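Local coordinates for MutT/nudix family protein (Shewanella oneidensis, PDB 3GZ5) that acts as an ADP-ribose-dependent transcriptional regulator of NAD metabolism, joining a Nudix domain to a winged-helix domain that probably binds the DNA, at residues E62-S67 with V72-A77; S67-V72 with P85-L90; S104-Y109 with L146-Q151. All coordinates share one frame; numbering follows the deposited sequence.

Contact 1 of 3, residues E62-S67 with V72-A77; sequences ETCDES and VLRKLA
D65 OD2 is gripped by several groups at once: R74 NH1 reaches it at 2.6 Å, the backbone N of D61 also donates to it, and T71 OG1 makes a weak hydrogen bond. The second carboxylate oxygen is taken by the same arginine, with R74 NE 2.9 Å from D65 OD1. This is a side-on, two-pronged salt bridge, one nitrogen to each oxygen. Both bonds are nearly straight, at 168°, and both use the syn lone pairs of the carboxylate, which lies at the edge of the guanidinium with its own plane only 11° away. Two bonds in a common plane leave little freedom for either group to rotate. The bend in R74 at chi3, 47°, swings its NE and NH1 edge round to face the loop instead of letting the chain run straight out from the helix. C64 comes in obliquely, its SG 3.7 Å from both R74 NE and R74 CD, a plain van der Waals contact beside the ion pair. The guanidinium has further partners: NH1 also donates to F59 O and NH2 pairs with E78, so two acids share this positive charge. The backbone O of D65, meanwhile, accepts a bond from W103 of the second subunit. The sequence is consistent with R74 being the arginine of the Nudix box. Tying the loop 59-67 back onto the helix 68-80 that follows it is characteristic of the Nudix loop-helix-loop motif.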
loop_
_atom_site.group_PDB
_atom_site.type_symbol
_atom_site.label_atom_id
_atom_site.label_comp_id
_atom_site.label_asym_id
_atom_site.label_seq_id
_atom_site.Cartn_x
_atom_site.Cartn_y
_atom_site.Cartn_z
ATOM N N GLU B 62 -12.381 13.114 -16.927
ATOM C CA GLU B 62 -13.528 12.190 -16.935
ATOM C C GLU B 62 -13.964 11.759 -18.325
ATOM O O GLU B 62 -14.711 10.795 -18.471
ATOM C CB GLU B 62 -14.718 12.775 -16.163
ATOM C CG GLU B 62 -14.322 13.374 -14.825
ATOM C CD GLU B 62 -15.459 13.448 -13.832
ATOM O OE1 GLU B 62 -16.615 13.122 -14.200
ATOM O OE2 GLU B 62 -15.180 13.815 -12.664
ATOM N N THR B 63 -13.499 12.474 -19.342
ATOM C CA THR B 63 -13.913 12.165 -20.703
ATOM C C THR B 63 -13.057 11.046 -21.308
ATOM O O THR B 63 -13.408 10.495 -22.357
ATOM C CB THR B 63 -13.897 13.409 -21.623
ATOM O OG1 THR B 63 -12.548 13.750 -21.950
ATOM C CG2 THR B 63 -14.574 14.596 -20.934
ATOM N N CYS B 64 -11.944 10.711 -20.651
ATOM C CA CYS B 64 -11.102 9.638 -21.155
ATOM C C CYS B 64 -10.613 8.649 -20.087
ATOM O O CYS B 64 -10.313 7.513 -20.414
ATOM C CB CYS B 64 -9.956 10.191 -21.999
ATOM S SG CYS B 64 -8.845 11.252 -21.130
ATOM N N ASP B 65 -10.588 9.062 -18.823
ATOM C CA ASP B 65 -10.190 8.189 -17.711
ATOM C C ASP B 65 -11.409 7.542 -17.081
ATOM O O ASP B 65 -12.325 8.243 -16.643
ATOM C CB ASP B 65 -9.477 8.979 -16.606
ATOM C CG ASP B 65 -8.323 9.800 -17.099
ATOM O OD1 ASP B 65 -7.724 9.489 -18.141
ATOM O OD2 ASP B 65 -7.991 10.781 -16.410
ATOM N N GLU B 66 -11.412 6.215 -16.996
ATOM C CA GLU B 66 -12.498 5.482 -16.333
ATOM C C GLU B 66 -12.107 4.991 -14.920
ATOM O O GLU B 66 -12.961 4.593 -14.136
ATOM C CB GLU B 66 -12.939 4.304 -17.198
ATOM C CG GLU B 66 -13.211 4.712 -18.648
ATOM C CD GLU B 66 -14.103 3.732 -19.384
ATOM O OE1 GLU B 66 -15.321 4.019 -19.490
ATOM O OE2 GLU B 66 -13.593 2.675 -19.846
ATOM N N SER B 67 -10.811 5.018 -14.613
ATOM C CA SER B 67 -10.294 4.652 -13.294
ATOM C C SER B 67 -9.040 5.492 -12.994
ATOM O O SER B 67 -8.491 6.143 -13.892
ATOM C CB SER B 67 -9.930 3.169 -13.248
ATOM O OG SER B 67 -8.786 2.981 -14.068
ATOM N N VAL B 72 -3.297 7.635 -14.356
ATOM C CA VAL B 72 -1.840 7.640 -14.228
ATOM C C VAL B 72 -1.101 7.079 -15.462
ATOM O O VAL B 72 -0.002 7.518 -15.764
ATOM C CB VAL B 72 -1.359 6.978 -12.881
ATOM C CG1 VAL B 72 -1.503 5.446 -12.902
ATOM C CG2 VAL B 72 0.076 7.430 -12.541
ATOM N N LEU B 73 -1.718 6.153 -16.184
ATOM C CA LEU B 73 -1.113 5.583 -17.393
ATOM C C LEU B 73 -1.143 6.578 -18.556
ATOM O O LEU B 73 -0.186 6.655 -19.355
ATOM C CB LEU B 73 -1.809 4.277 -17.801
ATOM C CG LEU B 73 -1.681 3.078 -16.853
ATOM C CD1 LEU B 73 -2.526 1.909 -17.320
ATOM C CD2 LEU B 73 -0.226 2.658 -16.676
ATOM N N ARG B 74 -2.252 7.325 -18.642
ATOM C CA ARG B 74 -2.348 8.447 -19.562
ATOM C C ARG B 74 -1.299 9.491 -19.237
ATOM O O ARG B 74 -0.576 9.893 -20.124
ATOM C CB ARG B 74 -3.747 9.084 -19.573
ATOM C CG ARG B 74 -3.818 10.314 -20.491
ATOM C CD ARG B 74 -5.157 11.024 -20.507
ATOM N NE ARG B 74 -5.740 11.265 -19.193
ATOM C CZ ARG B 74 -5.548 12.354 -18.450
ATOM N NH1 ARG B 74 -6.169 12.461 -17.287
ATOM N NH2 ARG B 74 -4.728 13.320 -18.840
ATOM N N LYS B 75 -1.186 9.920 -17.974
ATOM C CA LYS B 75 -0.177 10.946 -17.641
ATOM C C LYS B 75 1.229 10.477 -17.972
ATOM O O LYS B 75 2.066 11.285 -18.339
ATOM C CB LYS B 75 -0.214 11.410 -16.171
ATOM C CG LYS B 75 -1.536 11.926 -15.622
ATOM C CD LYS B 75 -2.205 13.050 -16.461
ATOM C CE LYS B 75 -1.442 14.368 -16.483
ATOM N NZ LYS B 75 -2.092 15.320 -17.437
ATOM N N LEU B 76 1.500 9.178 -17.823
ATOM C CA LEU B 76 2.821 8.654 -18.194
ATOM C C LEU B 76 3.042 8.596 -19.712
ATOM O O LEU B 76 4.122 8.937 -20.194
ATOM C CB LEU B 76 3.125 7.301 -17.518
ATOM C CG LEU B 76 3.374 7.408 -16.005
ATOM C CD1 LEU B 76 3.412 6.056 -15.305
ATOM C CD2 LEU B 76 4.625 8.232 -15.654
ATOM N N ALA B 77 2.012 8.190 -20.446
ATOM C CA ALA B 77 2.073 8.048 -21.895
ATOM C C ALA B 77 2.150 9.406 -22.608
ATOM O O ALA B 77 2.694 9.492 -23.702
ATOM C CB ALA B 77 0.878 7.249 -22.396
#

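Contact 2 of 3, residues S67-V72 with P85-L90; sequences SLEQTV and PYIEQL
V72 and I87 carry the apolar part of this contact, reaching toward each other tip to tip. V72 CG1 meets I87 CD1 at 3.5 Å, tighter than an ordinary van der Waals approach, while V72 CG2 stays 4.2 Å from that same I87 CD1. The isoleucine has CG1 anti to its backbone N (chi1 -167°), which sends the branch out toward the helix, and its chi2 of 147° departs from a fully staggered setting, as might be expected where the terminal methyl is pressed against a neighbour. L73 and L76, further along the helix, also touch I87, so its tip beds into a group of helix side chains.

Where charge meets hydrocarbon, the contact is looser. The extended chain of E69 brings its carboxylate carbon CD to 4.3 Å from the branch methyl I87 CG2, a loose touch from an exposed residue. At the other end of the patch L68 rests lightly against the end of Q89, and both also pack on Y109.

No hydrogen bond crosses between 67-72 and 85-90; on the helix side, a capping bond marks the start of the helix. S67 is its N-cap, with S67 OG accepting from Q70 N at 3.2 Å, an arrangement that satisfies an amide and caps the first turn. From there the axis of 68-72 passes 10.2 Å from that of strand 86-90, with 118° between their directions. A helix laid across a mixed sheet in this way, gripping it through apolar side chains, is characteristic of the alpha/beta/alpha sandwich of the Nudix fold.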
loop_
_atom_site.group_PDB
_atom_site.type_symbol
_atom_site.label_atom_id
_atom_site.label_comp_id
_atom_site.label_asym_id
_atom_site.label_seq_id
_atom_site.Cartn_x
_atom_site.Cartn_y
_atom_site.Cartn_z
ATOM N N SER B 67 -10.811 5.018 -14.613
ATOM C CA SER B 67 -10.294 4.652 -13.294
ATOM C C SER B 67 -9.040 5.492 -12.994
ATOM O O SER B 67 -8.491 6.143 -13.892
ATOM C CB SER B 67 -9.930 3.169 -13.248
ATOM O OG SER B 67 -8.786 2.981 -14.068
ATOM N N LEU B 68 -8.586 5.456 -11.743
ATOM C CA LEU B 68 -7.333 6.114 -11.355
ATOM C C LEU B 68 -6.108 5.556 -12.071
ATOM O O LEU B 68 -5.234 6.316 -12.453
ATOM C CB LEU B 68 -7.145 6.036 -9.854
ATOM C CG LEU B 68 -8.152 6.844 -9.027
ATOM C CD1 LEU B 68 -7.919 6.500 -7.588
ATOM C CD2 LEU B 68 -8.027 8.372 -9.320
ATOM N N GLU B 69 -6.055 4.245 -12.286
ATOM C CA GLU B 69 -4.979 3.659 -13.082
ATOM C C GLU B 69 -4.944 4.204 -14.514
ATOM O O GLU B 69 -3.863 4.497 -15.048
ATOM C CB GLU B 69 -5.030 2.120 -13.081
ATOM C CG GLU B 69 -3.794 1.480 -13.692
ATOM C CD GLU B 69 -3.902 -0.034 -13.818
ATOM O OE1 GLU B 69 -4.118 -0.527 -14.944
ATOM O OE2 GLU B 69 -3.779 -0.735 -12.790
ATOM N N GLN B 70 -6.105 4.318 -15.154
ATOM C CA GLN B 70 -6.144 4.916 -16.499
ATOM C C GLN B 70 -5.636 6.365 -16.449
ATOM O O GLN B 70 -4.879 6.797 -17.295
ATOM C CB GLN B 70 -7.536 4.798 -17.106
ATOM C CG GLN B 70 -7.931 3.337 -17.331
ATOM C CD GLN B 70 -9.186 3.117 -18.191
ATOM O OE1 GLN B 70 -9.566 1.965 -18.473
ATOM N NE2 GLN B 70 -9.829 4.198 -18.600
ATOM N N THR B 71 -6.003 7.102 -15.410
ATOM C CA THR B 71 -5.461 8.436 -15.220
ATOM C C THR B 71 -3.915 8.455 -15.201
ATOM O O THR B 71 -3.309 9.178 -15.972
ATOM C CB THR B 71 -6.032 9.091 -13.964
ATOM O OG1 THR B 71 -7.474 9.106 -14.066
ATOM C CG2 THR B 71 -5.474 10.521 -13.816
ATOM N N VAL B 72 -3.297 7.635 -14.356
ATOM C CA VAL B 72 -1.840 7.640 -14.228
ATOM C C VAL B 72 -1.101 7.079 -15.462
ATOM O O VAL B 72 -0.002 7.518 -15.764
ATOM C CB VAL B 72 -1.359 6.978 -12.881
ATOM C CG1 VAL B 72 -1.503 5.446 -12.902
ATOM C CG2 VAL B 72 0.076 7.430 -12.541
ATOM N N PRO B 85 5.311 -1.338 -18.265
ATOM C CA PRO B 85 4.801 -2.687 -17.996
ATOM C C PRO B 85 4.458 -2.936 -16.522
ATOM O O PRO B 85 3.756 -3.896 -16.222
ATOM C CB PRO B 85 5.951 -3.597 -18.460
ATOM C CG PRO B 85 7.197 -2.773 -18.248
ATOM C CD PRO B 85 6.766 -1.335 -18.531
ATOM N N TYR B 86 4.919 -2.084 -15.614
ATOM C CA TYR B 86 4.618 -2.293 -14.193
ATOM C C TYR B 86 4.201 -0.986 -13.521
ATOM O O TYR B 86 4.863 0.033 -13.650
ATOM C CB TYR B 86 5.796 -2.934 -13.416
ATOM C CG TYR B 86 5.478 -3.125 -11.937
ATOM C CD1 TYR B 86 5.713 -2.102 -11.018
ATOM C CD2 TYR B 86 4.903 -4.309 -11.468
ATOM C CE1 TYR B 86 5.403 -2.247 -9.651
ATOM C CE2 TYR B 86 4.580 -4.470 -10.101
ATOM C CZ TYR B 86 4.834 -3.433 -9.209
ATOM O OH TYR B 86 4.504 -3.553 -7.870
ATOM N N ILE B 87 3.106 -1.054 -12.787
ATOM C CA ILE B 87 2.568 0.100 -12.069
ATOM C C ILE B 87 1.787 -0.362 -10.855
ATOM O O ILE B 87 1.057 -1.340 -10.920
ATOM C CB ILE B 87 1.729 1.049 -13.020
ATOM C CG1 ILE B 87 1.450 2.380 -12.330
ATOM C CG2 ILE B 87 0.414 0.369 -13.498
ATOM C CD1 ILE B 87 1.409 3.542 -13.282
ATOM N N GLU B 88 1.969 0.328 -9.738
ATOM C CA GLU B 88 1.321 -0.008 -8.490
ATOM C C GLU B 88 1.139 1.261 -7.678
ATOM O O GLU B 88 2.060 2.091 -7.575
ATOM C CB GLU B 88 2.202 -0.994 -7.689
ATOM C CG GLU B 88 1.645 -1.342 -6.301
ATOM C CD GLU B 88 2.615 -2.149 -5.446
ATOM O OE1 GLU B 88 2.167 -3.101 -4.765
ATOM O OE2 GLU B 88 3.826 -1.821 -5.434
ATOM N N GLN B 89 -0.035 1.409 -7.078
ATOM C CA GLN B 89 -0.297 2.531 -6.193
ATOM C C GLN B 89 0.658 2.516 -4.991
ATOM O O GLN B 89 0.842 1.480 -4.336
ATOM C CB GLN B 89 -1.760 2.473 -5.732
ATOM C CG GLN B 89 -2.427 3.813 -5.529
ATOM C CD GLN B 89 -3.887 3.677 -5.158
ATOM O OE1 GLN B 89 -4.781 3.790 -6.013
ATOM N NE2 GLN B 89 -4.137 3.445 -3.896
ATOM N N LEU B 90 1.286 3.655 -4.719
ATOM C CA LEU B 90 2.173 3.830 -3.581
ATOM C C LEU B 90 1.422 4.294 -2.311
ATOM O O LEU B 90 1.415 3.624 -1.275
ATOM C CB LEU B 90 3.277 4.835 -3.948
ATOM C CG LEU B 90 4.355 5.125 -2.890
ATOM C CD1 LEU B 90 5.145 3.870 -2.521
ATOM C CD2 LEU B 90 5.291 6.291 -3.284
#

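Contact 3 of 3, residues S104-Y109 with L146-Q151; sequences SVTVCY and LQLIEQ
L148 puts its isobutyl fork against two residues of the strand, T106 and C108, which stand two positions apart and so face the helix together. The leucine has CG anti to its carbonyl carbon (chi1 -69°) and an extended chi2 that turns both methyls toward the strand. Of these, L148 CD1 meets T106 CG2 end to end at 4.1 Å and also lies 4.0 Å from C108 SG. The other methyl, L148 CD2, settles on C108 CB at 4.0 Å. With its sulfur anti to the backbone N (chi1 -163°), C108 extends toward the helix, and SG comes alongside the leucine, 4.1 Å from L148 CB. One thiol thus fits against both the base and the fork of L148.

T106 splits its two branches by character. Its methyl is given to the leucine, while OG1 is hydrogen-bonded to T24 and D26 of the neighbouring strand 22-33, bonds that probably fix the rotation of the side chain and hold CG2 in position. On the opposite face of the strand Y109 packs against helix 68-80, so the two helices sandwich this part of the sheet. An alanine in place of L148 removes both methyls, and the consequence would probably be a gap over T106 and C108, with the cysteine sulfur losing the hydrocarbon packed beside it. All three touching residues are buried, and nothing polar is exchanged between the two segments. What joins helix 145-162 to strand 104-112 here is therefore shape and dispersion, with the sulfur acting as one more apolar surface.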
loop_
_atom_site.group_PDB
_atom_site.type_symbol
_atom_site.label_atom_id
_atom_site.label_comp_id
_atom_site.label_asym_id
_atom_site.label_seq_id
_atom_site.Cartn_x
_atom_site.Cartn_y
_atom_site.Cartn_z
ATOM N N SER B 104 -5.090 19.851 -0.634
ATOM C CA SER B 104 -4.912 19.037 -1.847
ATOM C C SER B 104 -4.610 17.579 -1.523
ATOM O O SER B 104 -3.994 17.268 -0.494
ATOM C CB SER B 104 -3.808 19.589 -2.724
ATOM O OG SER B 104 -2.573 19.300 -2.134
ATOM N N VAL B 105 -5.054 16.708 -2.422
ATOM C CA VAL B 105 -4.888 15.275 -2.292
ATOM C C VAL B 105 -4.195 14.749 -3.535
ATOM O O VAL B 105 -4.594 15.067 -4.641
ATOM C CB VAL B 105 -6.268 14.572 -2.087
ATOM C CG1 VAL B 105 -6.117 13.067 -2.059
ATOM C CG2 VAL B 105 -6.910 15.048 -0.791
ATOM N N THR B 106 -3.159 13.951 -3.352
ATOM C CA THR B 106 -2.484 13.344 -4.477
ATOM C C THR B 106 -2.406 11.810 -4.320
ATOM O O THR B 106 -1.922 11.290 -3.309
ATOM C CB THR B 106 -1.059 13.977 -4.744
ATOM O OG1 THR B 106 -0.754 13.898 -6.148
ATOM C CG2 THR B 106 -0.003 13.225 -4.022
ATOM N N VAL B 107 -2.901 11.102 -5.326
ATOM C CA VAL B 107 -2.784 9.656 -5.364
ATOM C C VAL B 107 -1.486 9.304 -6.115
ATOM O O VAL B 107 -1.343 9.580 -7.320
ATOM C CB VAL B 107 -4.025 9.009 -6.000
ATOM C CG1 VAL B 107 -3.944 7.487 -5.891
ATOM C CG2 VAL B 107 -5.330 9.577 -5.353
ATOM N N CYS B 108 -0.530 8.751 -5.376
ATOM C CA CYS B 108 0.808 8.483 -5.896
ATOM C C CYS B 108 0.999 7.032 -6.236
ATOM O O CYS B 108 0.615 6.161 -5.461
ATOM C CB CYS B 108 1.916 8.932 -4.920
ATOM S SG CYS B 108 3.557 9.040 -5.789
ATOM N N TYR B 109 1.586 6.796 -7.413
ATOM C CA TYR B 109 1.894 5.482 -7.961
ATOM C C TYR B 109 3.407 5.323 -8.087
ATOM O O TYR B 109 4.126 6.341 -8.208
ATOM C CB TYR B 109 1.279 5.330 -9.363
ATOM C CG TYR B 109 -0.225 5.118 -9.337
ATOM C CD1 TYR B 109 -0.764 3.844 -9.499
ATOM C CD2 TYR B 109 -1.091 6.174 -9.111
ATOM C CE1 TYR B 109 -2.138 3.626 -9.453
ATOM C CE2 TYR B 109 -2.479 5.971 -9.045
ATOM C CZ TYR B 109 -2.987 4.699 -9.225
ATOM O OH TYR B 109 -4.344 4.481 -9.162
ATOM N N LEU B 146 9.841 15.250 -3.539
ATOM C CA LEU B 146 11.030 14.592 -3.040
ATOM C C LEU B 146 10.669 13.503 -2.035
ATOM O O LEU B 146 11.270 12.427 -2.026
ATOM C CB LEU B 146 12.005 15.582 -2.388
ATOM C CG LEU B 146 13.254 14.917 -1.777
ATOM C CD1 LEU B 146 14.038 14.177 -2.862
ATOM C CD2 LEU B 146 14.149 15.932 -1.054
ATOM N N GLN B 147 9.700 13.804 -1.184
ATOM C CA GLN B 147 9.270 12.895 -0.147
ATOM C C GLN B 147 8.555 11.672 -0.735
ATOM O O GLN B 147 8.757 10.553 -0.264
ATOM C CB GLN B 147 8.352 13.655 0.803
ATOM C CG GLN B 147 8.177 13.048 2.176
ATOM C CD GLN B 147 7.519 14.030 3.131
ATOM O OE1 GLN B 147 7.525 15.250 2.889
ATOM N NE2 GLN B 147 6.951 13.509 4.224
ATOM N N LEU B 148 7.733 11.901 -1.764
ATOM C CA LEU B 148 7.090 10.828 -2.540
ATOM C C LEU B 148 8.117 9.911 -3.239
ATOM O O LEU B 148 7.959 8.697 -3.247
ATOM C CB LEU B 148 6.097 11.414 -3.558
ATOM C CG LEU B 148 4.811 12.083 -3.045
ATOM C CD1 LEU B 148 4.053 12.710 -4.183
ATOM C CD2 LEU B 148 3.883 11.119 -2.252
ATOM N N ILE B 149 9.170 10.500 -3.805
ATOM C CA ILE B 149 10.300 9.752 -4.405
ATOM C C ILE B 149 11.005 8.858 -3.382
ATOM O O ILE B 149 11.198 7.662 -3.629
ATOM C CB ILE B 149 11.265 10.693 -5.195
ATOM C CG1 ILE B 149 10.522 11.250 -6.406
ATOM C CG2 ILE B 149 12.524 9.967 -5.685
ATOM C CD1 ILE B 149 11.138 12.453 -7.036
ATOM N N GLU B 150 11.337 9.423 -2.222
ATOM C CA GLU B 150 11.915 8.660 -1.109
ATOM C C GLU B 150 11.043 7.480 -0.636
ATOM O O GLU B 150 11.554 6.394 -0.336
ATOM C CB GLU B 150 12.178 9.584 0.094
ATOM C CG GLU B 150 13.202 10.692 -0.158
ATOM C CD GLU B 150 13.418 11.603 1.063
ATOM O OE1 GLU B 150 12.617 11.519 2.032
ATOM O OE2 GLU B 150 14.394 12.401 1.045
ATOM N N GLN B 151 9.734 7.707 -0.539
ATOM C CA GLN B 151 8.802 6.644 -0.221
ATOM C C GLN B 151 8.772 5.553 -1.326
ATOM O O GLN B 151 8.827 4.360 -1.029
ATOM C CB GLN B 151 7.416 7.227 0.046
ATOM C CG GLN B 151 6.536 6.321 0.896
ATOM C CD GLN B 151 5.294 7.015 1.442
ATOM O OE1 GLN B 151 5.243 8.252 1.578
ATOM N NE2 GLN B 151 4.280 6.212 1.766
#

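In the fold
All three contacts belong to the Nudix domain. Contacts 1 and 2 interlock along the chain, their segments alternating and sharing S67, the N-cap, and V72 on helix 68-80; their centres are 9 Å apart. Contact 3 follows both in sequence, 13 Å from contact 2 and 18 Å from contact 1, centre to centre. Strands 86-95 and 104-112 are antiparallel neighbours in one mixed sheet, joined between contacts 2 and 3 by the backbone bond from L90 N to C108 O, while Y109 backs onto V72. Together they run from the Nudix loop through one helix and the sheet to helix 145-162, and each touches the second subunit, placing this core beside the dimer interface.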